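Local coordinates for putative polyketide cyclase (Acidithiobacillus ferrooxidans, PDB 3F9S), which is a putative polyketide cyclase of the SnoaL-like family whose substrate and reaction are not established, at residues 23-28 and 59-64; 19-24 and 70-75; 13-18 and 30-35; 112-117 and 124-129. All coordinates share one frame; numbering follows the deposited sequence.

Contact 1: 23-28 and 59-64; sequences GNIEAS and RVKTLR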
# COMPACT_ATOMS: atom_id res chain seq x y z
N GLY A 23 -1.79 -13.38 -17.35
CA GLY A 23 -2.91 -14.27 -17.10
C GLY A 23 -2.62 -15.74 -17.28
O GLY A 23 -3.53 -16.51 -17.58
N ASN A 24 -1.36 -16.12 -17.10
CA ASN A 24 -0.94 -17.51 -17.17
C ASN A 24 -1.28 -18.04 -15.78
O ASN A 24 -0.40 -18.21 -14.94
CB ASN A 24 0.53 -17.64 -17.54
CG ASN A 24 0.97 -19.09 -17.72
OD1 ASN A 24 0.24 -20.03 -17.38
ND2 ASN A 24 2.19 -19.26 -18.22
N ILE A 25 -2.55 -18.36 -15.59
CA ILE A 25 -3.09 -18.76 -14.29
C ILE A 25 -2.37 -19.99 -13.74
O ILE A 25 -2.01 -20.03 -12.57
CB ILE A 25 -4.61 -19.07 -14.33
CG1 ILE A 25 -5.45 -17.94 -14.94
CG2 ILE A 25 -5.13 -19.34 -12.92
CD1 ILE A 25 -5.27 -16.62 -14.30
N GLU A 26 -2.16 -20.97 -14.61
CA GLU A 26 -1.51 -22.23 -14.25
C GLU A 26 -0.04 -22.08 -13.85
O GLU A 26 0.47 -22.92 -13.11
CB GLU A 26 -1.72 -23.28 -15.35
CG GLU A 26 -3.22 -23.56 -15.66
CD GLU A 26 -4.03 -23.90 -14.40
OE1 GLU A 26 -3.58 -24.80 -13.67
OE2 GLU A 26 -5.10 -23.28 -14.14
N ALA A 27 0.62 -21.00 -14.27
CA ALA A 27 1.98 -20.69 -13.81
C ALA A 27 2.04 -20.48 -12.30
O ALA A 27 3.12 -20.57 -11.72
CB ALA A 27 2.55 -19.48 -14.52
N SER A 28 0.90 -20.19 -11.66
CA SER A 28 0.79 -20.15 -10.19
C SER A 28 1.37 -21.39 -9.53
O SER A 28 1.91 -21.31 -8.44
CB SER A 28 -0.66 -20.03 -9.76
OG SER A 28 -1.24 -18.87 -10.34
N ARG A 59 -8.89 -17.22 -7.42
CA ARG A 59 -8.86 -15.80 -7.13
C ARG A 59 -8.22 -15.05 -8.29
O ARG A 59 -8.71 -14.00 -8.68
CB ARG A 59 -8.16 -15.54 -5.82
CG ARG A 59 -7.84 -14.11 -5.56
CD ARG A 59 -7.30 -13.99 -4.19
NE ARG A 59 -6.94 -12.61 -3.91
CZ ARG A 59 -5.83 -12.02 -4.35
NH1 ARG A 59 -4.93 -12.66 -5.08
NH2 ARG A 59 -5.60 -10.76 -4.03
N VAL A 60 -7.14 -15.59 -8.85
CA VAL A 60 -6.52 -14.95 -10.01
C VAL A 60 -7.54 -14.85 -11.14
O VAL A 60 -7.68 -13.78 -11.73
CB VAL A 60 -5.29 -15.69 -10.54
CG1 VAL A 60 -4.67 -14.85 -11.69
CG2 VAL A 60 -4.28 -15.89 -9.44
N LYS A 61 -8.27 -15.93 -11.39
CA LYS A 61 -9.26 -15.94 -12.46
C LYS A 61 -10.30 -14.84 -12.27
O LYS A 61 -10.67 -14.17 -13.24
CB LYS A 61 -9.95 -17.29 -12.58
CG LYS A 61 -9.04 -18.44 -13.03
CD LYS A 61 -9.84 -19.75 -12.98
CE LYS A 61 -8.95 -20.97 -12.92
NZ LYS A 61 -9.79 -22.21 -12.82
N THR A 62 -10.77 -14.66 -11.04
CA THR A 62 -11.78 -13.63 -10.74
C THR A 62 -11.24 -12.23 -10.93
O THR A 62 -11.86 -11.42 -11.61
CB THR A 62 -12.31 -13.79 -9.32
OG1 THR A 62 -13.14 -14.93 -9.33
CG2 THR A 62 -13.17 -12.61 -8.89
N LEU A 63 -10.08 -11.97 -10.34
CA LEU A 63 -9.46 -10.66 -10.45
C LEU A 63 -9.03 -10.36 -11.88
O LEU A 63 -9.22 -9.24 -12.36
CB LEU A 63 -8.29 -10.54 -9.48
CG LEU A 63 -8.61 -10.30 -8.01
CD1 LEU A 63 -9.67 -11.20 -7.41
CD2 LEU A 63 -7.31 -10.41 -7.21
N ARG A 64 -8.48 -11.35 -12.58
CA ARG A 64 -8.06 -11.14 -13.97
C ARG A 64 -9.27 -10.86 -14.86
O ARG A 64 -9.21 -9.97 -15.69
CB ARG A 64 -7.22 -12.30 -14.52
CG ARG A 64 -5.75 -12.33 -14.00
CD ARG A 64 -4.82 -11.41 -14.78
NE ARG A 64 -4.85 -11.76 -16.20
CZ ARG A 64 -4.37 -11.05 -17.21
NH1 ARG A 64 -3.80 -9.87 -17.04
NH2 ARG A 64 -4.49 -11.53 -18.45
O HOH W 1 -7.48 -23.55 -12.29
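Ile25 and Val60 meet at the tight end of this contact, where the short 3-10 turn at 25-27 sits against helix 53-66. Ile25 CD1 lies 3.2 Å from Val60 CG1, closer than two methyl groups usually come, and the two side chains pass antiparallel. With CG1 of Ile25 beside its own backbone N (chi1 -53°) and chi2 also bent, the terminal methyl is turned in toward the helix while CG2 is left to face Lys61. There the fit is easier: the extended lysine chain runs across the isoleucine, with Lys61 CG 4.0 Å from Ile25 CG2.

Beyond this the contact opens to solvent. Lys61 NZ reaches a water at 2.7 Å, and that water donates to Glu26 OE2 at 3.0 Å; the ammonium also pairs with Glu58, and Glu26 with Lys57, so the outer side is a chain of charges in which Glu26 and Lys61 meet through water.

At the other end Arg64, bent at chi2 and chi3, lays its guanidinium flat along Gly23. Gly23 CA is 3.3 Å from Arg64 NE, and a CB on this residue would run into NH2; the positive phi at the end of helix 8-21 also suits a glycine. Inside the turn, Ile25 O takes both Ser28 N and Ser28 OG, the hydroxyl at 2.6 Å. The chemistry implies a join made of carbon contacts and one planar cation lying over backbone, with its charge pairs kept at the wet margin.

Contact 2: 19-24 and 70-75; sequences VWSEGN and QCFDIQ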
# COMPACT_ATOMS: atom_id res chain seq x y z
N VAL A 19 1.67 -14.63 -14.18
CA VAL A 19 0.35 -14.85 -13.61
C VAL A 19 -0.54 -13.62 -13.72
O VAL A 19 -1.64 -13.71 -14.26
CB VAL A 19 0.42 -15.29 -12.14
CG1 VAL A 19 -0.99 -15.41 -11.53
CG2 VAL A 19 1.18 -16.61 -12.04
N TRP A 20 -0.04 -12.48 -13.27
CA TRP A 20 -0.87 -11.30 -13.11
C TRP A 20 -0.98 -10.38 -14.28
O TRP A 20 -2.04 -9.79 -14.48
CB TRP A 20 -0.45 -10.55 -11.85
CG TRP A 20 -0.90 -11.33 -10.69
CD1 TRP A 20 -0.17 -12.22 -9.98
CD2 TRP A 20 -2.25 -11.41 -10.21
NE1 TRP A 20 -0.96 -12.81 -9.03
CE2 TRP A 20 -2.24 -12.34 -9.15
CE3 TRP A 20 -3.44 -10.77 -10.54
CZ2 TRP A 20 -3.40 -12.64 -8.41
CZ3 TRP A 20 -4.60 -11.08 -9.83
CH2 TRP A 20 -4.56 -12.01 -8.77
N SER A 21 0.12 -10.20 -15.00
CA SER A 21 0.10 -9.34 -16.17
C SER A 21 -0.30 -10.10 -17.42
O SER A 21 -0.98 -9.53 -18.26
CB SER A 21 1.44 -8.65 -16.38
OG SER A 21 1.74 -7.80 -15.28
N GLU A 22 0.10 -11.37 -17.55
CA GLU A 22 -0.18 -12.18 -18.74
C GLU A 22 -1.32 -13.17 -18.57
O GLU A 22 -1.79 -13.72 -19.56
CB GLU A 22 1.08 -12.90 -19.19
CG GLU A 22 2.17 -11.94 -19.66
CD GLU A 22 3.52 -12.60 -19.81
OE1 GLU A 22 3.67 -13.83 -19.63
OE2 GLU A 22 4.48 -11.85 -20.09
N GLY A 23 -1.79 -13.38 -17.35
CA GLY A 23 -2.91 -14.27 -17.10
C GLY A 23 -2.62 -15.74 -17.28
O GLY A 23 -3.53 -16.51 -17.58
N ASN A 24 -1.36 -16.12 -17.10
CA ASN A 24 -0.94 -17.51 -17.17
C ASN A 24 -1.28 -18.04 -15.78
O ASN A 24 -0.40 -18.21 -14.94
CB ASN A 24 0.53 -17.64 -17.54
CG ASN A 24 0.97 -19.09 -17.72
OD1 ASN A 24 0.24 -20.03 -17.38
ND2 ASN A 24 2.19 -19.26 -18.22
N GLN A 70 -5.08 -6.34 -17.81
CA GLN A 70 -4.34 -5.65 -16.77
C GLN A 70 -2.87 -6.00 -16.79
O GLN A 70 -2.49 -7.13 -17.09
CB GLN A 70 -4.91 -5.92 -15.38
CG GLN A 70 -4.77 -7.33 -14.86
CD GLN A 70 -5.53 -7.53 -13.58
OE1 GLN A 70 -4.98 -7.36 -12.50
NE2 GLN A 70 -6.82 -7.81 -13.68
N CYS A 71 -2.04 -5.01 -16.46
CA CYS A 71 -0.61 -5.19 -16.49
C CYS A 71 -0.04 -4.49 -15.28
O CYS A 71 -0.37 -3.35 -15.02
CB CYS A 71 -0.01 -4.59 -17.76
SG CYS A 71 1.71 -5.09 -17.92
N PHE A 72 0.78 -5.21 -14.54
CA PHE A 72 1.48 -4.69 -13.37
C PHE A 72 2.86 -4.26 -13.83
O PHE A 72 3.50 -4.95 -14.61
CB PHE A 72 1.62 -5.75 -12.30
CG PHE A 72 0.33 -6.07 -11.64
CD1 PHE A 72 -0.60 -6.88 -12.29
CD2 PHE A 72 0.02 -5.55 -10.40
CE1 PHE A 72 -1.82 -7.18 -11.68
CE2 PHE A 72 -1.18 -5.85 -9.78
CZ PHE A 72 -2.10 -6.68 -10.41
N ASP A 73 3.28 -3.10 -13.33
CA ASP A 73 4.54 -2.49 -13.67
C ASP A 73 5.24 -2.27 -12.35
O ASP A 73 4.96 -1.30 -11.65
CB ASP A 73 4.25 -1.19 -14.43
CG ASP A 73 5.48 -0.37 -14.73
OD1 ASP A 73 6.62 -0.82 -14.49
OD2 ASP A 73 5.26 0.77 -15.20
N ILE A 74 6.17 -3.17 -12.03
CA ILE A 74 6.84 -3.17 -10.75
C ILE A 74 7.71 -1.93 -10.72
O ILE A 74 8.42 -1.64 -11.67
CB ILE A 74 7.69 -4.44 -10.54
CG1 ILE A 74 6.80 -5.68 -10.50
CG2 ILE A 74 8.48 -4.36 -9.22
CD1 ILE A 74 7.58 -6.96 -10.44
N GLN A 75 7.58 -1.19 -9.63
CA GLN A 75 8.35 0.01 -9.39
C GLN A 75 9.53 -0.29 -8.50
O GLN A 75 10.63 0.14 -8.81
CB GLN A 75 7.47 1.08 -8.75
CG GLN A 75 6.31 1.46 -9.64
CD GLN A 75 6.73 1.94 -10.98
OE1 GLN A 75 6.58 1.25 -11.99
NE2 GLN A 75 7.34 3.11 -11.01
O HOH W 2 4.30 -7.58 -14.85
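Ser21 carries its OG beside its own backbone N (chi1 -62°), and this turn points the hydroxyl at the start of strand 71-80. There it accepts a hydrogen bond from Phe72 N at 2.9 Å, along a nearly straight N-H line of 163°. Phe72 uses the same kind of torsion, which swings its ring back alongside the helix end so that Ser21 OG lies at the ring edge and in its plane.

The side chains of Trp20 and Phe72 run out together from helix and strand. Trp20 CB touches Phe72 CE1 at 3.6 Å, while the indole presents its edge to the phenyl face in an offset T-shaped pair, the planes 77° apart and the centroid of the five-membered ring 5.8 Å from that of Phe72. The phenyl is held further by Trp88 and Trp90, also edge-to-face, and the indole N-H is used by Tyr56.

A water joins the same corner: it lies 2.6 Å from Ser21 OG and donates to Phe72 O at 2.8 Å. Replacing Ser21 with alanine would probably leave Phe72 N without its acceptor and this water with one grip fewer, at the point where helix and strand meet. Next to it Ser21 O and Gln70 O, two acceptors, come within 3.1 Å; the CA-H of Ser21 pointing at Gln70 O and the nearby Arg64 guanidinium probably ease that approach.

The arrangement is that of a helix end docked by a side-chain hydroxyl on a strand at the margin of the curved sheet, with aromatic packing beneath, in keeping with the alpha+beta cone of the NTF2-like fold.

Contact 3: 13-18 and 30-35; sequences TQFTRE and KYIAPK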
# COMPACT_ATOMS: atom_id res chain seq x y z
N THR A 13 9.14 -10.86 -9.87
CA THR A 13 9.08 -10.22 -11.16
C THR A 13 8.47 -11.17 -12.20
O THR A 13 7.52 -10.76 -12.87
CB THR A 13 10.43 -9.70 -11.61
OG1 THR A 13 10.98 -8.85 -10.59
CG2 THR A 13 10.30 -8.91 -12.94
N GLN A 14 8.94 -12.41 -12.28
CA GLN A 14 8.44 -13.38 -13.28
C GLN A 14 7.00 -13.77 -12.97
O GLN A 14 6.17 -13.82 -13.87
CB GLN A 14 9.31 -14.65 -13.34
CG GLN A 14 9.09 -15.45 -14.63
CD GLN A 14 9.76 -16.82 -14.66
OE1 GLN A 14 9.93 -17.49 -13.64
NE2 GLN A 14 10.10 -17.28 -15.86
N PHE A 15 6.74 -14.08 -11.71
CA PHE A 15 5.41 -14.42 -11.21
C PHE A 15 4.39 -13.35 -11.56
O PHE A 15 3.33 -13.65 -12.10
CB PHE A 15 5.49 -14.60 -9.70
CG PHE A 15 4.21 -14.35 -8.96
CD1 PHE A 15 3.14 -15.21 -9.05
CD2 PHE A 15 4.11 -13.23 -8.16
CE1 PHE A 15 1.97 -14.94 -8.31
CE2 PHE A 15 2.98 -12.96 -7.45
CZ PHE A 15 1.91 -13.81 -7.53
N THR A 16 4.74 -12.09 -11.28
CA THR A 16 3.86 -10.96 -11.54
C THR A 16 3.60 -10.86 -13.02
O THR A 16 2.46 -10.67 -13.45
CB THR A 16 4.48 -9.65 -11.00
OG1 THR A 16 4.63 -9.77 -9.57
CG2 THR A 16 3.60 -8.44 -11.31
N ARG A 17 4.66 -11.04 -13.80
CA ARG A 17 4.53 -11.00 -15.24
C ARG A 17 3.63 -12.12 -15.76
O ARG A 17 2.64 -11.85 -16.44
CB ARG A 17 5.91 -11.07 -15.90
CG ARG A 17 5.85 -10.87 -17.38
CD ARG A 17 7.21 -10.95 -17.99
NE ARG A 17 7.12 -10.90 -19.45
CZ ARG A 17 8.14 -11.07 -20.29
NH1 ARG A 17 9.39 -11.30 -19.85
NH2 ARG A 17 7.91 -11.00 -21.59
N GLU A 18 3.99 -13.35 -15.42
CA GLU A 18 3.28 -14.51 -15.95
C GLU A 18 1.85 -14.66 -15.49
O GLU A 18 0.94 -14.83 -16.30
CB GLU A 18 4.05 -15.79 -15.63
CG GLU A 18 5.36 -15.88 -16.35
CD GLU A 18 6.14 -17.14 -16.02
OE1 GLU A 18 5.79 -17.89 -15.08
OE2 GLU A 18 7.15 -17.38 -16.73
N LYS A 30 4.05 -22.87 -10.14
CA LYS A 30 5.49 -22.70 -9.96
C LYS A 30 5.84 -21.77 -8.81
O LYS A 30 6.97 -21.82 -8.32
CB LYS A 30 6.11 -22.09 -11.21
CG LYS A 30 5.91 -22.87 -12.48
CD LYS A 30 6.66 -22.24 -13.66
CE LYS A 30 6.04 -20.91 -14.10
NZ LYS A 30 6.68 -20.38 -15.34
N TYR A 31 4.91 -20.91 -8.40
CA TYR A 31 5.19 -19.84 -7.45
C TYR A 31 4.51 -19.87 -6.10
O TYR A 31 4.99 -19.24 -5.18
CB TYR A 31 4.75 -18.53 -8.08
CG TYR A 31 5.41 -18.25 -9.39
CD1 TYR A 31 6.77 -18.00 -9.44
CD2 TYR A 31 4.68 -18.25 -10.58
CE1 TYR A 31 7.40 -17.74 -10.64
CE2 TYR A 31 5.30 -17.99 -11.80
CZ TYR A 31 6.67 -17.71 -11.81
OH TYR A 31 7.33 -17.43 -12.97
N ILE A 32 3.35 -20.52 -6.03
CA ILE A 32 2.55 -20.48 -4.82
C ILE A 32 2.85 -21.67 -3.94
O ILE A 32 2.95 -22.79 -4.40
CB ILE A 32 1.06 -20.36 -5.13
CG1 ILE A 32 0.81 -19.17 -6.05
CG2 ILE A 32 0.25 -20.18 -3.85
CD1 ILE A 32 1.39 -17.82 -5.59
N ALA A 33 2.97 -21.39 -2.65
CA ALA A 33 3.17 -22.41 -1.64
C ALA A 33 1.87 -23.19 -1.47
O ALA A 33 0.81 -22.74 -1.91
CB ALA A 33 3.55 -21.78 -0.31
N PRO A 34 1.94 -24.36 -0.82
CA PRO A 34 0.72 -25.13 -0.61
C PRO A 34 -0.39 -24.39 0.15
O PRO A 34 -1.56 -24.69 -0.06
CB PRO A 34 1.21 -26.35 0.18
CG PRO A 34 2.61 -26.48 -0.21
CD PRO A 34 3.12 -25.09 -0.33
N LYS A 35 0.01 -23.46 1.01
CA LYS A 35 -0.90 -22.60 1.77
C LYS A 35 -0.52 -21.16 1.47
O LYS A 35 0.64 -20.79 1.60
CB LYS A 35 -0.80 -22.87 3.27
CG LYS A 35 -1.36 -24.22 3.70
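Tyr31 lies against helix 8-21 with Phe15 under its ring, and its side chain can be followed outward. CB is 3.8 Å from Phe15 CD1. The ring then spreads over Phe15 CB, which sits 3.5 Å from the ring centroid and only 8° off the normal, a clear CH-pi contact; the ring of Phe15 turns its edge to the same tyrosine, in an offset edge-to-face pair with planes 61° apart. Lys30 CB covers the opposite face. CZ has Phe15 CA over its face at 3.6 Å and Glu18 OE1 at its edge. At the tip, OH lies 2.7 Å from Glu18 OE1, in the plane of the ring; Gln14 OE1 also approaches it in one of that residue's two conformers, a more doubtful partner.

Glu18 OE1 also receives Lys30 NZ at 2.7 Å, a salt bridge met on the syn side of the carboxylate. A phenylalanine in place of Tyr31 would probably cost Glu18 OE1 its hydroxyl partner, with Lys30 NZ left to hold that oxygen from this side. Ile32 CD1 extends the apolar part to Phe15 CE1. The contact ties helix 8-21 to the short turn that leads into strand 32-33, consistent with the helices that pack on the sheet of an NTF2-like fold.

Contact 4: 112-117 and 124-129; sequences GATVYY and TGHWQI. With GOL (glycerol), chain C.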
# COMPACT_ATOMS: atom_id res chain seq x y z
N GLY A 112 -0.05 0.26 -6.25
CA GLY A 112 -0.20 -0.53 -5.08
C GLY A 112 1.12 -0.96 -4.52
O GLY A 112 2.17 -0.74 -5.10
N ALA A 113 1.02 -1.50 -3.32
CA ALA A 113 2.15 -2.05 -2.62
C ALA A 113 1.72 -3.39 -2.06
O ALA A 113 0.65 -3.50 -1.49
CB ALA A 113 2.60 -1.09 -1.55
N THR A 114 2.58 -4.39 -2.21
CA THR A 114 2.25 -5.72 -1.81
C THR A 114 3.45 -6.34 -1.16
O THR A 114 4.48 -6.43 -1.80
CB THR A 114 1.91 -6.55 -3.02
OG1 THR A 114 0.91 -5.85 -3.75
CG2 THR A 114 1.37 -7.90 -2.59
N VAL A 115 3.30 -6.70 0.10
CA VAL A 115 4.33 -7.45 0.81
C VAL A 115 4.04 -8.89 0.44
O VAL A 115 2.93 -9.38 0.64
CB VAL A 115 4.21 -7.35 2.32
CG1 VAL A 115 5.38 -8.10 2.96
CG2 VAL A 115 4.22 -5.86 2.76
N TYR A 116 5.05 -9.57 -0.09
CA TYR A 116 4.95 -10.97 -0.43
C TYR A 116 5.82 -11.71 0.53
O TYR A 116 6.94 -11.30 0.74
CB TYR A 116 5.44 -11.24 -1.84
CG TYR A 116 4.34 -11.12 -2.83
CD1 TYR A 116 3.35 -12.10 -2.89
CD2 TYR A 116 4.26 -10.04 -3.70
CE1 TYR A 116 2.33 -12.03 -3.77
CE2 TYR A 116 3.22 -9.95 -4.60
CZ TYR A 116 2.25 -10.95 -4.62
OH TYR A 116 1.21 -10.92 -5.51
N TYR A 117 5.26 -12.76 1.12
CA TYR A 117 5.97 -13.60 2.05
C TYR A 117 6.36 -14.85 1.31
O TYR A 117 5.56 -15.40 0.54
CB TYR A 117 5.08 -13.91 3.24
CG TYR A 117 4.91 -12.69 4.08
CD1 TYR A 117 5.92 -12.34 4.98
CD2 TYR A 117 3.80 -11.84 3.95
CE1 TYR A 117 5.82 -11.22 5.76
CE2 TYR A 117 3.70 -10.69 4.75
CZ TYR A 117 4.72 -10.39 5.64
OH TYR A 117 4.70 -9.30 6.47
N THR A 124 3.79 -17.48 0.21
CA THR A 124 2.90 -17.96 1.27
C THR A 124 1.77 -17.01 1.60
O THR A 124 0.88 -17.36 2.38
CB THR A 124 3.67 -18.25 2.54
OG1 THR A 124 4.21 -17.03 3.04
CG2 THR A 124 4.75 -19.29 2.27
N GLY A 125 1.83 -15.79 1.09
CA GLY A 125 0.76 -14.86 1.34
C GLY A 125 1.14 -13.48 0.93
O GLY A 125 2.27 -13.27 0.50
N HIS A 126 0.19 -12.57 1.05
CA HIS A 126 0.48 -11.16 0.79
C HIS A 126 -0.27 -10.22 1.72
O HIS A 126 -1.28 -10.57 2.29
CB HIS A 126 0.25 -10.78 -0.67
CG HIS A 126 -1.19 -10.71 -1.06
ND1 HIS A 126 -1.83 -11.73 -1.73
CD2 HIS A 126 -2.11 -9.72 -0.91
CE1 HIS A 126 -3.08 -11.37 -1.97
NE2 HIS A 126 -3.28 -10.17 -1.46
N TRP A 127 0.31 -9.03 1.89
CA TRP A 127 -0.25 -7.94 2.65
C TRP A 127 -0.22 -6.82 1.63
O TRP A 127 0.85 -6.38 1.23
CB TRP A 127 0.63 -7.66 3.84
CG TRP A 127 -0.01 -6.86 4.87
CD1 TRP A 127 -0.49 -7.32 6.06
CD2 TRP A 127 -0.20 -5.46 4.86
NE1 TRP A 127 -0.99 -6.28 6.78
CE2 TRP A 127 -0.83 -5.12 6.08
CE3 TRP A 127 0.10 -4.44 3.96
CZ2 TRP A 127 -1.16 -3.81 6.41
CZ3 TRP A 127 -0.25 -3.13 4.28
CH2 TRP A 127 -0.88 -2.83 5.49
N GLN A 128 -1.38 -6.36 1.21
CA GLN A 128 -1.46 -5.44 0.10
C GLN A 128 -2.35 -4.25 0.35
O GLN A 128 -3.32 -4.32 1.08
CB GLN A 128 -2.01 -6.21 -1.09
CG GLN A 128 -2.32 -5.43 -2.32
CD GLN A 128 -2.45 -6.35 -3.47
OE1 GLN A 128 -1.44 -6.74 -4.03
NE2 GLN A 128 -3.66 -6.79 -3.78
N ILE A 129 -1.96 -3.13 -0.25
CA ILE A 129 -2.83 -1.95 -0.28
C ILE A 129 -2.74 -1.49 -1.72
O ILE A 129 -1.67 -1.47 -2.29
CB ILE A 129 -2.34 -0.82 0.65
CG1 ILE A 129 -2.08 -1.32 2.06
CG2 ILE A 129 -3.37 0.35 0.64
CD1 ILE A 129 -3.29 -1.69 2.84
C1 GOL C . -3.45 -9.18 -6.88
O1 GOL C . -4.16 -8.66 -5.79
C2 GOL C . -2.18 -9.90 -6.46
O2 GOL C . -2.50 -10.90 -5.51
C3 GOL C . -1.15 -8.89 -5.95
O3 GOL C . 0.01 -8.74 -6.75
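Tyr116 lays its ring face over His126 CB, which is 3.9 Å from Tyr116 CE1, and beside the pair sits a glycerol, probably carried over from the crystallisation liquor, that is met from both strands of this hairpin. Tyr116 OH lies 2.8 Å from its O3. Gln128 NE2 appears to donate to its O1 at 2.8 Å, and also to Asp41, though the place of this amide is less certain. Thr114 shares their face of the sheet, its CG2 packing on His126 CB at 3.6 Å. His126 CG stands between its backbone N and carbonyl carbon (chi1 73°), which places the imidazole next to the glycerol, while its two nitrogens bond to Tyr36 and Asp41.

The backbones run antiparallel. Ala113 and Ile129 form a hydrogen-bonded pair through two bonds, as do Val115 and Trp127, where Val115 N reaches Trp127 O at 2.7 Å; Thr114 with Gln128 and Tyr116 with His126 are the non-hydrogen-bonded pairs. Near the turn Tyr117 O accepts a hydrogen bond from Thr124 N at 2.8 Å. Gly125 has backbone angles that would jam a CB against the preceding carbonyl O.

Ala113, Val115, Tyr117, Trp127 and Ile129 point to the other face, where Ala113 packs on Ala113 of the second subunit and Trp127 stacks on His40. Within the sheet, strand 83-93 flanks 107-118 and strand 36-40 flanks 122-130, while Phe15 of helix 8-21 meets Tyr116 over the glycerol-binding face.

In the fold
Contacts 1, 2 and 3 gather round helix 8-21 and the loop after it, with centres 10 to 11 Å apart. Contacts 1 and 2 share Gly23 and Asn24, and Arg64 NH1 lies 3.1 Å from Trp20 O in a probable, weak hydrogen bond. Asn24 N probably bonds to Glu18 O of contact 3 at 2.7 Å. Contact 4, about 16 Å from contact 1 and 13 Å from contact 3 between centres, lies in the sheet that contact 2 also reaches, at its outer strand. Phe15 CE2 reaches Tyr116 OH at 3.3 Å. The glycerol touches contact 4 and Arg59, its nearest atoms about 3 Å from the Trp20 side chain and 5 Å from that of Phe15; its place may mark the pocket of this family.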